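Local atomic coordinates of Cif-like 1 (Burkholderia cenocepacia, PDB entry 7JQY), a protein that probably hydrolyses epoxides, as a Cif-like enzyme of the alpha/beta hydrolase fold that assembles as an octamer. Residues W57-Y62 against D193-R198; K186-I191 against D207-A212. The protein carries 1 engineered substitution. One frame throughout, in Å; residues are numbered along the deposited sequence.

Interaction 1: W57-Y62 against D193-R198; sequences WPQTWY and DFYKKR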
loop_
_atom_site.group_PDB
_atom_site.type_symbol
_atom_site.label_atom_id
_atom_site.label_comp_id
_atom_site.label_asym_id
_atom_site.label_seq_id
_atom_site.Cartn_x
_atom_site.Cartn_y
_atom_site.Cartn_z
ATOM N N TRP B 57 5.142 24.768 15.237
ATOM C CA TRP B 57 4.574 23.702 14.417
ATOM C C TRP B 57 4.398 24.182 12.982
ATOM O O TRP B 57 3.901 25.294 12.761
ATOM C CB TRP B 57 3.217 23.243 14.963
ATOM C CG TRP B 57 2.766 21.933 14.382
ATOM C CD1 TRP B 57 2.916 20.686 14.941
ATOM C CD2 TRP B 57 2.121 21.726 13.118
ATOM N NE1 TRP B 57 2.401 19.726 14.103
ATOM C CE2 TRP B 57 1.911 20.336 12.977
ATOM C CE3 TRP B 57 1.705 22.580 12.086
ATOM C CZ2 TRP B 57 1.301 19.784 11.849
ATOM C CZ3 TRP B 57 1.103 22.031 10.968
ATOM C CH2 TRP B 57 0.908 20.643 10.860
ATOM N N PRO B 58 4.794 23.380 11.976
ATOM C CA PRO B 58 5.458 22.078 12.085
ATOM C C PRO B 58 6.960 22.223 11.909
ATOM O O PRO B 58 7.463 22.008 10.809
ATOM C CB PRO B 58 4.860 21.292 10.922
ATOM C CG PRO B 58 4.566 22.380 9.850
ATOM C CD PRO B 58 4.578 23.739 10.564
ATOM N N GLN B 59 7.676 22.582 12.966
ATOM C CA GLN B 59 9.072 22.961 12.843
ATOM C C GLN B 59 9.920 22.200 13.855
ATOM O O GLN B 59 9.420 21.442 14.686
ATOM C CB GLN B 59 9.239 24.475 13.026
ATOM C CG GLN B 59 8.249 25.289 12.168
ATOM C CD GLN B 59 8.506 26.768 12.251
ATOM O OE1 GLN B 59 8.526 27.353 13.343
ATOM N NE2 GLN B 59 8.728 27.387 11.102
ATOM N N THR B 60 11.230 22.390 13.729
ATOM C CA THR B 60 12.231 21.947 14.681
ATOM C C THR B 60 13.199 23.103 14.860
ATOM O O THR B 60 13.002 24.183 14.290
ATOM C CB THR B 60 12.980 20.702 14.186
ATOM O OG1 THR B 60 13.686 21.049 12.993
ATOM C CG2 THR B 60 12.038 19.533 13.927
ATOM N N TRP B 61 14.282 22.853 15.604
ATOM C CA TRP B 61 15.357 23.837 15.722
ATOM C C TRP B 61 15.845 24.307 14.359
ATOM O O TRP B 61 16.339 25.435 14.226
ATOM C CB TRP B 61 16.528 23.241 16.513
ATOM C CG TRP B 61 17.325 22.258 15.705
ATOM C CD1 TRP B 61 17.163 20.901 15.672
ATOM C CD2 TRP B 61 18.390 22.557 14.787
ATOM N NE1 TRP B 61 18.056 20.340 14.791
ATOM C CE2 TRP B 61 18.826 21.332 14.240
ATOM C CE3 TRP B 61 19.018 23.740 14.377
ATOM C CZ2 TRP B 61 19.858 21.257 13.308
ATOM C CZ3 TRP B 61 20.051 23.660 13.452
ATOM C CH2 TRP B 61 20.454 22.428 12.925
ATOM N N TYR B 62 15.726 23.451 13.337
ATOM C CA TYR B 62 16.295 23.728 12.022
ATOM C C TYR B 62 15.772 25.031 11.423
ATOM O O TYR B 62 16.385 25.563 10.490
ATOM C CB TYR B 62 16.004 22.539 11.098
ATOM C CG TYR B 62 16.544 22.636 9.677
ATOM C CD1 TYR B 62 17.873 22.340 9.389
ATOM C CD2 TYR B 62 15.710 22.992 8.617
ATOM C CE1 TYR B 62 18.361 22.405 8.082
ATOM C CE2 TYR B 62 16.185 23.055 7.317
ATOM C CZ TYR B 62 17.513 22.767 7.053
ATOM O OH TYR B 62 17.985 22.836 5.758
ATOM N N ASP B 193 2.300 21.430 1.856
ATOM C CA ASP B 193 1.171 22.264 1.469
ATOM C C ASP B 193 0.868 23.291 2.547
ATOM O O ASP B 193 0.695 24.481 2.254
ATOM C CB ASP B 193 -0.060 21.407 1.197
ATOM C CG ASP B 193 -1.164 22.198 0.518
ATOM O OD1 ASP B 193 -1.104 22.344 -0.724
ATOM O OD2 ASP B 193 -2.066 22.690 1.228
ATOM N N PHE B 194 0.829 22.849 3.809
ATOM C CA PHE B 194 0.612 23.781 4.907
ATOM C C PHE B 194 1.620 24.926 4.850
ATOM O O PHE B 194 1.252 26.104 4.977
ATOM C CB PHE B 194 0.708 23.034 6.237
ATOM C CG PHE B 194 0.277 23.837 7.411
ATOM C CD1 PHE B 194 1.155 24.723 8.017
ATOM C CD2 PHE B 194 -1.010 23.713 7.914
ATOM C CE1 PHE B 194 0.754 25.486 9.106
ATOM C CE2 PHE B 194 -1.421 24.472 8.999
ATOM C CZ PHE B 194 -0.540 25.358 9.595
ATOM N N TYR B 195 2.862 24.607 4.578
ATOM C CA TYR B 195 3.883 25.585 4.539
ATOM C C TYR B 195 3.784 26.535 3.379
ATOM O O TYR B 195 3.822 27.693 3.571
ATOM C CB TYR B 195 5.241 24.900 4.500
ATOM C CG TYR B 195 6.228 25.360 5.506
ATOM C CD1 TYR B 195 6.286 24.796 6.733
ATOM C CD2 TYR B 195 7.116 26.330 5.223
ATOM C CE1 TYR B 195 7.198 25.204 7.664
ATOM C CE2 TYR B 195 8.028 26.744 6.142
ATOM C CZ TYR B 195 8.062 26.167 7.362
ATOM O OH TYR B 195 8.967 26.558 8.277
ATOM N N LYS B 196 3.606 26.030 2.181
ATOM C CA LYS B 196 3.643 26.885 1.001
ATOM C C LYS B 196 2.434 27.806 0.923
ATOM O O LYS B 196 2.544 28.917 0.400
ATOM C CB LYS B 196 3.746 26.030 -0.260
ATOM C CG LYS B 196 5.091 25.357 -0.423
ATOM C CD LYS B 196 5.141 24.652 -1.748
ATOM C CE LYS B 196 5.919 23.365 -1.706
ATOM N NZ LYS B 196 6.370 23.012 -3.089
ATOM N N LYS B 197 1.288 27.382 1.459
ATOM C CA LYS B 197 0.110 28.239 1.457
ATOM C C LYS B 197 0.296 29.480 2.321
ATOM O O LYS B 197 -0.384 30.486 2.099
ATOM C CB LYS B 197 -1.107 27.444 1.943
ATOM C CG LYS B 197 -1.887 26.812 0.820
ATOM C CD LYS B 197 -2.959 25.868 1.310
ATOM C CE LYS B 197 -3.866 25.505 0.145
ATOM N NZ LYS B 197 -3.639 24.108 -0.313
ATOM N N ARG B 198 1.222 29.448 3.276
ATOM C CA ARG B 198 1.434 30.558 4.194
ATOM C C ARG B 198 2.741 31.299 3.946
ATOM O O ARG B 198 3.025 32.278 4.643
ATOM C CB ARG B 198 1.394 30.047 5.638
ATOM C CG ARG B 198 0.024 29.529 6.076
ATOM C CD ARG B 198 0.137 28.631 7.340
ATOM N NE ARG B 198 -1.185 28.342 7.889
ATOM C CZ ARG B 198 -2.031 27.457 7.375
ATOM N NH1 ARG B 198 -1.696 26.747 6.297
ATOM N NH2 ARG B 198 -3.223 27.290 7.932
#
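Trp57 points one corner of its indole at the face of Phe194. This is a T-shaped, edge-to-face pair with ring planes at 86° and centroids 5.1 Å apart. Trp57 CZ3 does the touching and stands 3.8 Å above the centre of the Phe194 ring. A chi1 of -165° carries the indole away from the backbone N of Trp57, and CZ3 comes nearest to Phe194. On the opposite face of Phe194 lies the guanidinium of Arg198, with NH1 3.4 Å above the ring plane. The phenyl ring is thus held between an indole edge and a flat cationic group. Pro58 follows a cis peptide bond, and its CB sits over the Trp57 ring. Pro58 CD also packs against Tyr195 CE1 at 4.2 Å. Farther along, Gln59 NE2 donates to Tyr195 OH at 3.0 Å, with an N-H...O angle of 156°. The hydroxyl lies in the amide plane of Gln59. Tyr195 OH is also hydrogen-bonded to Asp288 OD2, while Gln59 OE1 accepts hydrogen bonds from Arg122 NH1 and Gly56 N. The loop carries the HGWP sequence, consistent with the oxyanion-hole loop of related epoxide hydrolases. Trp57 N is hydrogen-bonded to OG of the engineered Ser123, between strand 117-122 and helix 124-135. The contact joins this core loop, after strand 50-54, to helix 187-198 of the probable cap. Helix 205-215 packs on Pro58 and Tyr195.

Interaction 2: K186-I191 against D207-A212; sequences KERAYI and DIAVYA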
loop_
_atom_site.group_PDB
_atom_site.type_symbol
_atom_site.label_atom_id
_atom_site.label_comp_id
_atom_site.label_asym_id
_atom_site.label_seq_id
_atom_site.Cartn_x
_atom_site.Cartn_y
_atom_site.Cartn_z
ATOM N N LYS B 186 1.478 10.610 5.126
ATOM C CA LYS B 186 1.348 11.729 4.206
ATOM C C LYS B 186 1.886 13.005 4.836
ATOM O O LYS B 186 1.417 14.107 4.526
ATOM C CB LYS B 186 -0.106 11.891 3.771
ATOM C CG LYS B 186 -0.587 10.675 3.021
ATOM C CD LYS B 186 -2.037 10.729 2.691
ATOM C CE LYS B 186 -2.557 9.341 2.390
ATOM N NZ LYS B 186 -3.788 9.078 3.168
ATOM N N GLU B 187 2.869 12.866 5.733
ATOM C CA GLU B 187 3.393 14.028 6.439
ATOM C C GLU B 187 4.007 15.020 5.463
ATOM O O GLU B 187 3.790 16.236 5.578
ATOM C CB GLU B 187 4.409 13.591 7.492
ATOM C CG GLU B 187 3.881 12.550 8.486
ATOM C CD GLU B 187 3.961 11.124 7.961
ATOM O OE1 GLU B 187 4.409 10.923 6.809
ATOM O OE2 GLU B 187 3.559 10.202 8.706
ATOM N N ARG B 188 4.734 14.518 4.466
ATOM C CA ARG B 188 5.382 15.404 3.501
ATOM C C ARG B 188 4.359 16.205 2.695
ATOM O O ARG B 188 4.469 17.431 2.568
ATOM C CB ARG B 188 6.268 14.581 2.569
ATOM C CG ARG B 188 7.548 15.271 2.168
ATOM C CD ARG B 188 8.480 14.302 1.462
ATOM N NE ARG B 188 9.675 14.002 2.247
ATOM C CZ ARG B 188 10.847 13.676 1.704
ATOM N NH1 ARG B 188 10.967 13.612 0.384
ATOM N NH2 ARG B 188 11.901 13.418 2.473
ATOM N N ALA B 189 3.355 15.529 2.140
ATOM C CA ALA B 189 2.347 16.226 1.348
ATOM C C ALA B 189 1.528 17.183 2.213
ATOM O O ALA B 189 1.151 18.272 1.761
ATOM C CB ALA B 189 1.447 15.216 0.641
ATOM N N TYR B 190 1.215 16.780 3.443
ATOM C CA TYR B 190 0.432 17.640 4.320
ATOM C C TYR B 190 1.227 18.867 4.745
ATOM O O TYR B 190 0.714 19.989 4.699
ATOM C CB TYR B 190 -0.038 16.848 5.542
ATOM C CG TYR B 190 -0.928 17.630 6.497
ATOM C CD1 TYR B 190 -2.256 17.927 6.167
ATOM C CD2 TYR B 190 -0.454 18.045 7.737
ATOM C CE1 TYR B 190 -3.071 18.613 7.040
ATOM C CE2 TYR B 190 -1.265 18.743 8.625
ATOM C CZ TYR B 190 -2.574 19.024 8.270
ATOM O OH TYR B 190 -3.384 19.719 9.145
ATOM N N ILE B 191 2.489 18.678 5.132
ATOM C CA ILE B 191 3.269 19.767 5.712
ATOM C C ILE B 191 3.812 20.703 4.634
ATOM O O ILE B 191 3.908 21.916 4.849
ATOM C CB ILE B 191 4.383 19.182 6.597
ATOM C CG1 ILE B 191 3.799 18.780 7.947
ATOM C CG2 ILE B 191 5.530 20.155 6.782
ATOM C CD1 ILE B 191 4.573 17.631 8.641
ATOM N N ASP B 207 14.198 22.005 2.113
ATOM C CA ASP B 207 14.214 22.561 3.465
ATOM C C ASP B 207 12.941 22.195 4.221
ATOM O O ASP B 207 12.996 21.776 5.380
ATOM C CB ASP B 207 14.365 24.082 3.409
ATOM C CG ASP B 207 15.799 24.527 3.258
ATOM O OD1 ASP B 207 16.719 23.799 3.710
ATOM O OD2 ASP B 207 15.997 25.622 2.692
ATOM N N ILE B 208 11.776 22.357 3.579
ATOM C CA ILE B 208 10.520 22.015 4.244
ATOM C C ILE B 208 10.462 20.516 4.546
ATOM O O ILE B 208 9.931 20.103 5.585
ATOM C CB ILE B 208 9.318 22.480 3.395
ATOM C CG1 ILE B 208 9.480 23.951 2.978
ATOM C CG2 ILE B 208 8.015 22.312 4.171
ATOM C CD1 ILE B 208 8.622 24.349 1.802
ATOM N N ALA B 209 11.048 19.686 3.678
ATOM C CA ALA B 209 11.030 18.239 3.897
ATOM C C ALA B 209 11.793 17.842 5.159
ATOM O O ALA B 209 11.504 16.801 5.757
ATOM C CB ALA B 209 11.604 17.514 2.679
ATOM N N VAL B 210 12.761 18.654 5.581
ATOM C CA VAL B 210 13.438 18.389 6.845
ATOM C C VAL B 210 12.438 18.421 7.994
ATOM O O VAL B 210 12.445 17.541 8.869
ATOM C CB VAL B 210 14.566 19.411 7.053
ATOM C CG1 VAL B 210 15.175 19.258 8.440
ATOM C CG2 VAL B 210 15.611 19.266 5.958
ATOM N N TYR B 211 11.550 19.423 8.001
ATOM C CA TYR B 211 10.478 19.459 8.994
ATOM C C TYR B 211 9.538 18.273 8.822
ATOM O O TYR B 211 9.221 17.569 9.788
ATOM C CB TYR B 211 9.679 20.758 8.880
ATOM C CG TYR B 211 10.460 22.047 8.876
ATOM C CD1 TYR B 211 11.454 22.299 9.825
ATOM C CD2 TYR B 211 10.162 23.042 7.950
ATOM C CE1 TYR B 211 12.152 23.494 9.824
ATOM C CE2 TYR B 211 10.846 24.240 7.941
ATOM C CZ TYR B 211 11.834 24.471 8.882
ATOM O OH TYR B 211 12.513 25.668 8.862
ATOM N N ALA B 212 9.059 18.051 7.595
ATOM C CA ALA B 212 8.074 16.998 7.368
ATOM C C ALA B 212 8.612 15.633 7.792
ATOM O O ALA B 212 7.873 14.822 8.366
ATOM C CB ALA B 212 7.638 16.994 5.900
#
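Ala212 sets its methyl group directly on helix 187-198, between Arg188 and Ile191. Two helices of the probable cap pack together here. Ala212 CB lies 3.7 Å from Arg188 CA, so side chain meets backbone there. With only a methyl between them, the CA atoms of Arg188 and Ala212 are 5.0 Å apart. The axes of the segments 187-191 and 207-212 approach to 8.9 Å, with 121° between their directions. Ile191 uses both of its branches on Ala212. Ile191 CG2 reaches Ala212 CB at 3.9 Å, and Ile191 CD1 reaches Ala212 CA at 3.8 Å. CG2 is anti to the backbone N of Ile191, while CG1 lies beside that N (chi1 -80°) and carries CD1 to the alanine backbone. Ile191 CG2 also meets Ile208 CG2, one turn earlier on helix 205-215. Arg188 closes the outer side. Its CG brushes Ala212 CB, and the chain then runs on to Ala209. There the methyl CB lies 3.9 Å above one face of the guanidinium, toward its rim. Arg188 NH2 makes a salt bridge to Asp213 OD2, just beyond the segment, which should hold the guanidinium against helix 205-215. The two segments themselves meet without hydrogen bonds. Their chemistry is therefore apolar contact between methyl and aliphatic groups, bordered by one arginine that adds a flat face here and keeps its charge paired next door.

Overall arrangement
Both contacts use helix 187-198, interaction 2 at its start and interaction 1 at its later turns. Their centres are about 8 Å apart. Interaction 1 is buried and joins this helix to the loop after strand 50-54, beside the probable catalytic centre. It pairs rings and has one hydrogen bond, Gln59 to Tyr195, across it. Interaction 2 lies farther out, is only partly buried, and pairs two helices. The two meet directly: Tyr62 OH is probably hydrogen-bonded to Asp207 OD1, Pro58 O packs on Tyr211 CB, and Trp57 packs on Tyr190. Helix 205-215 touches both the loop 57-62 and helix 187-198. Interaction 1 is the more aromatic, interaction 2 the more aliphatic, with an exposed arginine at its border.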